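Local coordinates for protein lysyl oxidase (PDB 1W7C) that is a copper- and topaquinone-dependent amine oxidase that probably oxidises primary amines, including lysine side chains, to aldehydes, at residues A83-Y88 with E98-G103; T152-D157 with S237-Y242; R570-M575 with F678-S683. All coordinates share one frame; numbering follows the deposited sequence.

Interaction 1. Residues A83-Y88 with E98-G103; sequences ARTVVY and EELKVG
With CG of Arg84 anti to the backbone N (chi1 168°) and the chain extended as far as NE, the guanidinium is carried across to Glu99, whose CG stays beside its own backbone N (chi1 -54°). Two nitrogens close side-on upon one carboxylate oxygen: Arg84 NE lies 2.9 Å from Glu99 OE1, and Arg84 NH2 is 3.0 Å from that same OE1. NE arrives nearly along the C-O bond, NH2 from above the carboxylate plane, with the two flat groups turned 77° against each other. Tyr119 OH also hydrogen-bonds to OE1, Asn120 ND2 holds OE2, and Glu59 forms a second salt bridge with Arg84 NH1, so the buried ion pair is gripped from several directions. CG2 of Val86 sits against one face of the guanidinium. The two strands, 82-89 and 96-103, form an antiparallel beta hairpin in the N2 domain of this copper amine oxidase; Ala83-Val102, Thr85-Leu100 and Val87-Glu98 are its hydrogen-bonded pairs here. Leu100 O receives Thr85 N at 2.8 Å and, less certainly because Thr85 is modelled in two conformers, Thr85 OG1 at 3.1 Å, from above the carbonyl plane. On the face that carries Ala83, Thr85, Val87, Leu100 and Val102, Val87 CG2 meets Leu100 CD1 at 4.1 Å, and Val32 of helix 26-39 packs against Ala83, Thr85 and Val102.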
loop_
_atom_site.group_PDB
_atom_site.type_symbol
_atom_site.label_atom_id
_atom_site.label_comp_id
_atom_site.label_asym_id
_atom_site.label_seq_id
_atom_site.Cartn_x
_atom_site.Cartn_y
_atom_site.Cartn_z
ATOM N N ALA A 83 26.940 29.889 1.037
ATOM C CA ALA A 83 26.091 29.667 2.195
ATOM C C ALA A 83 24.866 30.579 2.182
ATOM O O ALA A 83 24.952 31.741 1.849
ATOM C CB ALA A 83 26.894 29.912 3.469
ATOM N N ARG A 84 23.754 30.014 2.614
ATOM C CA ARG A 84 22.577 30.766 3.078
ATOM C C ARG A 84 22.745 30.911 4.586
ATOM O O ARG A 84 23.006 29.929 5.293
ATOM C CB ARG A 84 21.312 29.972 2.803
ATOM C CG ARG A 84 20.061 30.518 3.501
ATOM C CD ARG A 84 18.864 29.644 3.338
ATOM N NE ARG A 84 17.711 30.123 4.070
ATOM C CZ ARG A 84 17.059 29.452 5.001
ATOM N NH1 ARG A 84 17.473 28.240 5.400
ATOM N NH2 ARG A 84 15.980 30.031 5.576
ATOM N N THR A 85 22.607 32.136 5.068
ATOM C CA THR A 85 22.573 32.405 6.516
ATOM C C THR A 85 21.320 33.170 6.851
ATOM O O THR A 85 20.755 33.876 6.029
ATOM C CB THR A 85 23.835 33.201 6.933
ATOM O OG1 THR A 85 23.779 34.539 6.396
ATOM C CG2 THR A 85 25.121 32.569 6.333
ATOM N N VAL A 86 20.825 32.957 8.050
ATOM C CA VAL A 86 19.695 33.718 8.554
ATOM C C VAL A 86 20.182 34.337 9.866
ATOM O O VAL A 86 20.638 33.620 10.781
ATOM C CB VAL A 86 18.437 32.851 8.763
ATOM C CG1 VAL A 86 17.276 33.710 9.224
ATOM C CG2 VAL A 86 18.103 32.056 7.472
ATOM N N VAL A 87 20.044 35.671 9.945
ATOM C CA VAL A 87 20.555 36.470 11.043
ATOM C C VAL A 87 19.383 37.326 11.530
ATOM O O VAL A 87 18.680 37.961 10.739
ATOM C CB VAL A 87 21.725 37.362 10.587
ATOM C CG1 VAL A 87 22.247 38.241 11.728
ATOM C CG2 VAL A 87 22.845 36.515 9.971
ATOM N N TYR A 88 19.183 37.355 12.842
ATOM C CA TYR A 88 18.255 38.314 13.421
ATOM C C TYR A 88 18.965 39.629 13.656
ATOM O O TYR A 88 20.025 39.659 14.266
ATOM C CB TYR A 88 17.672 37.800 14.731
ATOM C CG TYR A 88 16.731 38.812 15.329
ATOM C CD1 TYR A 88 15.453 39.001 14.806
ATOM C CD2 TYR A 88 17.146 39.656 16.359
ATOM C CE1 TYR A 88 14.606 39.958 15.322
ATOM C CE2 TYR A 88 16.287 40.599 16.875
ATOM C CZ TYR A 88 15.032 40.759 16.347
ATOM O OH TYR A 88 14.164 41.682 16.876
ATOM N N GLU A 98 16.889 38.425 8.615
ATOM C CA GLU A 98 17.268 38.575 7.233
ATOM C C GLU A 98 18.074 37.384 6.760
ATOM O O GLU A 98 18.966 36.891 7.458
ATOM C CB GLU A 98 18.005 39.892 6.954
ATOM C CG GLU A 98 18.097 40.167 5.434
ATOM C CD GLU A 98 18.527 41.563 5.065
ATOM O OE1 GLU A 98 19.116 42.254 5.920
ATOM O OE2 GLU A 98 18.334 41.934 3.873
ATOM N N GLU A 99 17.737 36.928 5.555
ATOM C CA GLU A 99 18.496 35.899 4.882
ATOM C C GLU A 99 19.577 36.603 4.059
ATOM O O GLU A 99 19.285 37.579 3.326
ATOM C CB GLU A 99 17.552 35.071 3.989
ATOM C CG GLU A 99 16.365 34.508 4.752
ATOM C CD GLU A 99 15.525 33.518 3.969
ATOM O OE1 GLU A 99 16.044 32.407 3.695
ATOM O OE2 GLU A 99 14.390 33.882 3.644
ATOM N N LEU A 100 20.797 36.094 4.191
ATOM C CA LEU A 100 21.973 36.630 3.562
ATOM C C LEU A 100 22.758 35.505 2.892
ATOM O O LEU A 100 22.913 34.433 3.451
ATOM C CB LEU A 100 22.876 37.322 4.607
ATOM C CG LEU A 100 22.218 38.447 5.427
ATOM C CD1 LEU A 100 23.174 38.832 6.547
ATOM C CD2 LEU A 100 21.847 39.638 4.600
ATOM N N LYS A 101 23.239 35.781 1.679
ATOM C CA LYS A 101 24.135 34.892 0.947
ATOM C C LYS A 101 25.564 35.264 1.281
ATOM O O LYS A 101 25.936 36.446 1.191
ATOM C CB LYS A 101 23.896 35.022 -0.556
ATOM C CG LYS A 101 24.832 34.183 -1.443
ATOM C CD LYS A 101 24.437 34.355 -2.910
ATOM C CE LYS A 101 25.616 34.317 -3.858
ATOM N NZ LYS A 101 25.172 34.116 -5.277
ATOM N N VAL A 102 26.344 34.271 1.690
ATOM C CA VAL A 102 27.775 34.463 1.969
ATOM C C VAL A 102 28.554 33.558 1.044
ATOM O O VAL A 102 28.428 32.344 1.099
ATOM C CB VAL A 102 28.161 34.173 3.426
ATOM C CG1 VAL A 102 29.638 34.476 3.639
ATOM C CG2 VAL A 102 27.285 34.977 4.401
ATOM N N GLY A 103 29.338 34.159 0.170
ATOM C CA GLY A 103 30.132 33.399 -0.764
ATOM C C GLY A 103 30.792 34.258 -1.824
ATOM O O GLY A 103 30.605 35.467 -1.842
#

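Interaction 2. Residues T152-D157 with S237-Y242; sequences TTIMRD and SAEELY. With NAG (2-acetamido-2-deoxy-beta-D-glucopyranose), chain R.
SD of Met155 rests 3.4 Å from CB of Ala238, where the N-terminal turns of helices 153-163 and 238-246 meet. The methionine chain is bent at chi2 and chi3, folding its sulfur back toward the small methyl. Beside it, CG2 of Ile154 touches both CB of Ala238, at 4.1 Å, and CB of Tyr242, at 3.9 Å, while CD1 of Ile154 brushes OE2 of Glu239. One turn on, Asp157 OD1 comes to the edge of the Tyr242 ring, near its plane, 3.3 Å from CE2. Behind this shell, both helices are capped at their N-termini: Thr152 OG1 accepts from Met155 N and Ser237 OG accepts from Glu240 N. The helical segments run at 41°, axes 9.7 Å apart, beside the sheet carrying strand 224-230, whose Tyr228 lies against both Met155 and Ala238; 237-242 falls in the DUF1965 range, of the copper amine oxidase N2/N3 clan. Arg156 points elsewhere, one guanidinium face toward the protein's own sugar and NH1 in a salt bridge with Glu168. Across the helix pair the grip is therefore mainly van der Waals contact, to which the carboxylate oxygen probably adds a weak electrostatic attraction for the ring's C-H edge.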
loop_
_atom_site.group_PDB
_atom_site.type_symbol
_atom_site.label_atom_id
_atom_site.label_comp_id
_atom_site.label_asym_id
_atom_site.label_seq_id
_atom_site.Cartn_x
_atom_site.Cartn_y
_atom_site.Cartn_z
ATOM N N THR A 152 0.886 33.862 39.659
ATOM C CA THR A 152 0.481 34.787 40.727
ATOM C C THR A 152 -0.263 34.022 41.818
ATOM O O THR A 152 -0.717 32.918 41.610
ATOM C CB THR A 152 -0.427 35.912 40.193
ATOM O OG1 THR A 152 -1.635 35.349 39.645
ATOM C CG2 THR A 152 0.242 36.663 39.048
ATOM N N THR A 153 -0.403 34.626 42.980
ATOM C CA THR A 153 -1.154 34.005 44.058
ATOM C C THR A 153 -2.565 33.602 43.597
ATOM O O THR A 153 -3.006 32.476 43.852
ATOM C CB THR A 153 -1.216 34.984 45.247
ATOM O OG1 THR A 153 0.114 35.279 45.708
ATOM C CG2 THR A 153 -1.910 34.358 46.453
ATOM N N ILE A 154 -3.253 34.504 42.895
ATOM C CA ILE A 154 -4.617 34.234 42.405
ATOM C C ILE A 154 -4.637 33.131 41.340
ATOM O O ILE A 154 -5.430 32.204 41.438
ATOM C CB ILE A 154 -5.294 35.521 41.875
ATOM C CG1 ILE A 154 -5.589 36.472 43.039
ATOM C CG2 ILE A 154 -6.609 35.194 41.148
ATOM C CD1 ILE A 154 -5.931 37.895 42.611
ATOM N N MET A 155 -3.771 33.218 40.331
ATOM C CA MET A 155 -3.800 32.203 39.282
ATOM C C MET A 155 -3.343 30.831 39.761
ATOM O O MET A 155 -3.825 29.833 39.254
ATOM C CB MET A 155 -3.043 32.650 38.030
ATOM C CG MET A 155 -3.819 33.644 37.181
ATOM S SD MET A 155 -5.508 33.102 36.733
ATOM C CE MET A 155 -5.150 31.602 35.809
ATOM N N ARG A 156 -2.447 30.765 40.749
ATOM C CA ARG A 156 -2.071 29.472 41.326
ATOM C C ARG A 156 -3.307 28.808 41.936
ATOM O O ARG A 156 -3.527 27.614 41.751
ATOM C CB ARG A 156 -0.970 29.636 42.383
ATOM C CG ARG A 156 0.402 29.950 41.834
ATOM C CD ARG A 156 1.437 30.211 42.931
ATOM N NE ARG A 156 1.620 29.018 43.755
ATOM C CZ ARG A 156 2.376 27.981 43.417
ATOM N NH1 ARG A 156 3.067 27.996 42.290
ATOM N NH2 ARG A 156 2.457 26.930 44.220
ATOM N N ASP A 157 -4.121 29.599 42.631
ATOM C CA ASP A 157 -5.350 29.100 43.248
ATOM C C ASP A 157 -6.387 28.675 42.194
ATOM O O ASP A 157 -6.988 27.618 42.316
ATOM C CB ASP A 157 -5.947 30.144 44.212
ATOM C CG ASP A 157 -6.865 29.521 45.247
ATOM O OD1 ASP A 157 -8.099 29.679 45.129
ATOM O OD2 ASP A 157 -6.434 28.848 46.208
ATOM N N SER A 237 -10.152 38.586 32.958
ATOM C CA SER A 237 -9.099 38.718 33.969
ATOM C C SER A 237 -9.089 37.523 34.927
ATOM O O SER A 237 -10.101 36.833 35.090
ATOM C CB SER A 237 -9.284 40.012 34.760
ATOM O OG SER A 237 -10.428 39.921 35.583
ATOM N N ALA A 238 -7.937 37.292 35.551
ATOM C CA ALA A 238 -7.793 36.325 36.635
ATOM C C ALA A 238 -8.816 36.553 37.745
ATOM O O ALA A 238 -9.356 35.595 38.285
ATOM C CB ALA A 238 -6.386 36.393 37.206
ATOM N N GLU A 239 -9.076 37.826 38.074
ATOM C CA GLU A 239 -9.968 38.182 39.170
ATOM C C GLU A 239 -11.397 37.759 38.834
ATOM O O GLU A 239 -12.093 37.202 39.676
ATOM C CB GLU A 239 -9.913 39.702 39.473
ATOM C CG GLU A 239 -8.657 40.147 40.219
ATOM C CD GLU A 239 -7.409 40.297 39.343
ATOM O OE1 GLU A 239 -7.502 40.211 38.094
ATOM O OE2 GLU A 239 -6.313 40.505 39.915
ATOM N N GLU A 240 -11.821 38.002 37.595
ATOM C CA GLU A 240 -13.163 37.614 37.160
ATOM C C GLU A 240 -13.375 36.107 37.286
ATOM O O GLU A 240 -14.429 35.659 37.747
ATOM C CB GLU A 240 -13.429 38.030 35.714
ATOM C CG GLU A 240 -14.879 37.833 35.297
ATOM C CD GLU A 240 -15.148 38.121 33.828
ATOM O OE1 GLU A 240 -14.204 38.314 33.048
ATOM O OE2 GLU A 240 -16.331 38.130 33.447
ATOM N N LEU A 241 -12.383 35.334 36.845
ATOM C CA LEU A 241 -12.481 33.881 36.886
ATOM C C LEU A 241 -12.475 33.388 38.329
ATOM O O LEU A 241 -13.290 32.560 38.721
ATOM C CB LEU A 241 -11.343 33.244 36.091
ATOM C CG LEU A 241 -11.266 31.717 36.116
ATOM C CD1 LEU A 241 -12.590 31.056 35.810
ATOM C CD2 LEU A 241 -10.210 31.256 35.100
ATOM N N TYR A 242 -11.584 33.945 39.136
ATOM C CA TYR A 242 -11.525 33.595 40.549
ATOM C C TYR A 242 -12.874 33.837 41.250
ATOM O O TYR A 242 -13.333 32.987 42.020
ATOM C CB TYR A 242 -10.402 34.366 41.253
ATOM C CG TYR A 242 -10.308 34.042 42.719
ATOM C CD1 TYR A 242 -10.950 34.847 43.672
ATOM C CD2 TYR A 242 -9.610 32.924 43.164
ATOM C CE1 TYR A 242 -10.889 34.548 45.026
ATOM C CE2 TYR A 242 -9.542 32.618 44.529
ATOM C CZ TYR A 242 -10.183 33.438 45.450
ATOM O OH TYR A 242 -10.132 33.146 46.789
HETATM C C1 NAG R . 5.800 30.178 41.331
HETATM C C2 NAG R . 7.338 30.072 41.168
HETATM C C3 NAG R . 7.988 29.351 42.354
HETATM C C4 NAG R . 7.501 29.963 43.661
HETATM C C5 NAG R . 5.977 30.049 43.681
HETATM C C6 NAG R . 5.514 30.691 44.985
HETATM C C7 NAG R . 8.370 29.862 38.928
HETATM C C8 NAG R . 8.712 28.904 37.815
HETATM N N2 NAG R . 7.654 29.356 39.937
HETATM O O3 NAG R . 9.402 29.442 42.303
HETATM O O4 NAG R . 7.944 29.197 44.761
HETATM O O5 NAG R . 5.517 30.796 42.571
HETATM O O6 NAG R . 4.349 31.448 44.766
HETATM O O7 NAG R . 8.741 31.031 38.860
#

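Interaction 3. Residues R570-M575 with F678-S683; sequences RAYNIM and FNYFDS
Arg570 and Tyr680 dominate this contact, in which strand 569-576 of the beta-sandwich enzyme domain of copper amine oxidases meets the loop that follows strand 670-678. The arginine can be traced outward. Its CB lies 4.1 Å from Tyr680 CA; CG and CD then run past the Tyr680 carbonyl oxygen; a bend at chi3 (76°) curls the head back over the loop. NE reaches Tyr680 O at 2.8 Å, in the carbonyl plane and on a lone pair. NH2 donates to the same oxygen at 3.1 Å, tilted from that plane, so one carbonyl is held side-on by two nitrogens. CZ of Arg570 sits over the face of the Tyr680 ring, 4.0 Å from its centroid, in a cation-pi stack with the planes 28° apart. NH2 lies closest to the ring, near CZ of Tyr680. Glu562 and Glu329 take NH1 and NH2 in salt bridges, fixing the guanidinium further. An alanine here is likely to leave the Tyr680 carbonyl without its two side-chain donors, strip one face of the phenol, and deprive the two glutamates of their counter-charge. The opposite face of Tyr680 receives the edge of Tyr572 in a T-shaped pair, centroids 5.1 Å apart and planes at 72°; Gly450 O anchors the Tyr572 hydroxyl. Tyr680 is thus sandwiched between a cation and a second ring. Next to it, Asn679 is hydrogen-bonded to Asn657 and Ser658 of the second subunit, which ties the loop to the dimer interface. Where the loop leaves its strand, Phe678 N donates to Ala571 O at 2.9 Å.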
loop_
_atom_site.group_PDB
_atom_site.type_symbol
_atom_site.label_atom_id
_atom_site.label_comp_id
_atom_site.label_asym_id
_atom_site.label_seq_id
_atom_site.Cartn_x
_atom_site.Cartn_y
_atom_site.Cartn_z
ATOM N N ARG A 570 9.120 7.774 -23.977
ATOM C CA ARG A 570 9.690 7.219 -22.759
ATOM C C ARG A 570 9.037 7.940 -21.585
ATOM O O ARG A 570 8.940 9.159 -21.584
ATOM C CB ARG A 570 11.190 7.472 -22.725
ATOM C CG ARG A 570 11.957 6.782 -23.831
ATOM C CD ARG A 570 13.426 6.935 -23.711
ATOM N NE ARG A 570 13.921 6.059 -22.683
ATOM C CZ ARG A 570 15.148 6.123 -22.178
ATOM N NH1 ARG A 570 15.997 7.061 -22.561
ATOM N NH2 ARG A 570 15.526 5.234 -21.311
ATOM N N ALA A 571 8.568 7.190 -20.576
ATOM C CA ALA A 571 7.807 7.827 -19.497
ATOM C C ALA A 571 8.039 7.155 -18.162
ATOM O O ALA A 571 8.493 6.021 -18.082
ATOM C CB ALA A 571 6.321 7.837 -19.836
ATOM N N TYR A 572 7.721 7.897 -17.107
ATOM C CA TYR A 572 7.560 7.362 -15.764
ATOM C C TYR A 572 6.148 7.672 -15.314
ATOM O O TYR A 572 5.619 8.767 -15.546
ATOM C CB TYR A 572 8.608 7.917 -14.761
ATOM C CG TYR A 572 9.772 6.986 -14.517
ATOM C CD1 TYR A 572 10.746 6.773 -15.488
ATOM C CD2 TYR A 572 9.894 6.289 -13.322
ATOM C CE1 TYR A 572 11.770 5.882 -15.274
ATOM C CE2 TYR A 572 10.944 5.408 -13.089
ATOM C CZ TYR A 572 11.893 5.186 -14.070
ATOM O OH TYR A 572 12.938 4.325 -13.901
ATOM N N ASN A 573 5.546 6.668 -14.681
ATOM C CA ASN A 573 4.201 6.788 -14.107
ATOM C C ASN A 573 4.336 7.124 -12.638
ATOM O O ASN A 573 5.023 6.415 -11.916
ATOM C CB ASN A 573 3.479 5.446 -14.361
ATOM C CG ASN A 573 2.179 5.237 -13.610
ATOM O OD1 ASN A 573 1.871 4.069 -13.295
ATOM N ND2 ASN A 573 1.397 6.256 -13.401
ATOM N N ILE A 574 3.661 8.210 -12.252
ATOM C CA ILE A 574 3.502 8.574 -10.834
ATOM C C ILE A 574 2.231 7.880 -10.360
ATOM O O ILE A 574 1.123 8.278 -10.749
ATOM C CB ILE A 574 3.389 10.088 -10.633
ATOM C CG1 ILE A 574 4.562 10.827 -11.292
ATOM C CG2 ILE A 574 3.307 10.388 -9.142
ATOM C CD1 ILE A 574 4.457 12.346 -11.201
ATOM N N MET A 575 2.411 6.825 -9.553
ATOM C CA MET A 575 1.323 5.894 -9.188
ATOM C C MET A 575 1.030 6.117 -7.696
ATOM O O MET A 575 1.891 5.882 -6.864
ATOM C CB MET A 575 1.852 4.459 -9.431
ATOM C CG MET A 575 0.862 3.409 -9.024
ATOM S SD MET A 575 1.498 1.726 -9.210
ATOM C CE MET A 575 2.602 1.961 -10.441
ATOM N N PHE A 678 7.339 3.426 -17.584
ATOM C CA PHE A 678 6.188 3.234 -18.445
ATOM C C PHE A 678 6.611 3.543 -19.864
ATOM O O PHE A 678 6.774 4.688 -20.236
ATOM C CB PHE A 678 5.084 4.157 -17.962
ATOM C CG PHE A 678 3.746 3.948 -18.609
ATOM C CD1 PHE A 678 2.758 3.260 -17.931
ATOM C CD2 PHE A 678 3.457 4.424 -19.889
ATOM C CE1 PHE A 678 1.533 3.045 -18.502
ATOM C CE2 PHE A 678 2.185 4.216 -20.460
ATOM C CZ PHE A 678 1.240 3.526 -19.747
ATOM N N ASN A 679 6.878 2.487 -20.625
ATOM C CA ASN A 679 7.469 2.641 -21.957
ATOM C C ASN A 679 8.837 3.319 -21.952
ATOM O O ASN A 679 9.295 3.826 -22.955
ATOM C CB ASN A 679 6.475 3.345 -22.903
ATOM C CG ASN A 679 5.243 2.534 -23.119
ATOM O OD1 ASN A 679 5.270 1.302 -23.103
ATOM N ND2 ASN A 679 4.144 3.222 -23.365
ATOM N N TYR A 680 9.495 3.300 -20.798
ATOM C CA TYR A 680 10.779 3.953 -20.616
ATOM C C TYR A 680 11.884 3.124 -21.292
ATOM O O TYR A 680 12.882 3.671 -21.760
ATOM C CB TYR A 680 11.062 4.118 -19.118
ATOM C CG TYR A 680 12.354 4.828 -18.823
ATOM C CD1 TYR A 680 12.461 6.193 -18.993
ATOM C CD2 TYR A 680 13.475 4.124 -18.359
ATOM C CE1 TYR A 680 13.631 6.847 -18.742
ATOM C CE2 TYR A 680 14.630 4.768 -18.103
ATOM C CZ TYR A 680 14.723 6.117 -18.288
ATOM O OH TYR A 680 15.927 6.710 -18.038
ATOM N N PHE A 681 11.703 1.810 -21.311
ATOM C CA PHE A 681 12.497 0.864 -22.065
ATOM C C PHE A 681 11.612 0.170 -23.104
ATOM O O PHE A 681 10.407 0.408 -23.171
ATOM C CB PHE A 681 13.121 -0.162 -21.115
ATOM C CG PHE A 681 14.013 0.425 -20.031
ATOM C CD1 PHE A 681 15.214 1.060 -20.335
ATOM C CD2 PHE A 681 13.694 0.239 -18.679
ATOM C CE1 PHE A 681 16.018 1.555 -19.334
ATOM C CE2 PHE A 681 14.537 0.711 -17.668
ATOM C CZ PHE A 681 15.693 1.347 -18.001
ATOM N N ASP A 682 12.188 -0.751 -23.862
ATOM C CA ASP A 682 11.430 -1.641 -24.708
ATOM C C ASP A 682 10.816 -2.824 -23.955
ATOM O O ASP A 682 9.915 -3.481 -24.470
ATOM C CB ASP A 682 12.324 -2.193 -25.825
ATOM C CG ASP A 682 12.717 -1.164 -26.843
ATOM O OD1 ASP A 682 12.128 -0.068 -26.882
ATOM O OD2 ASP A 682 13.602 -1.453 -27.686
ATOM N N SER A 683 11.318 -3.089 -22.762
ATOM C CA SER A 683 10.923 -4.237 -21.981
ATOM C C SER A 683 11.185 -3.961 -20.496
ATOM O O SER A 683 11.819 -2.968 -20.116
ATOM C CB SER A 683 11.699 -5.473 -22.445
ATOM O OG SER A 683 13.093 -5.275 -22.262
#

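How the interactions relate
The three contacts are separated and follow one another along the chain. Interactions 1 and 3 have centres about 41 Å apart, interactions 1 and 2 about 45 Å, and interactions 2 and 3 about 67 Å, on opposite sides of the chain's centre. None contributes a ligand to the copper, whose site is formed by His488, His490 and His654 with the topaquinone residue at Tyr438. Interaction 3 lies nearest to an annotated metal site: the Tyr572 side chain is about 4 Å from that of Leu498, a calcium-site residue, and about 11 Å from a calcium ion. It also touches the second subunit, whereas interactions 1 and 2 do not. Those lie beside sugars, near Lys101 and Arg156.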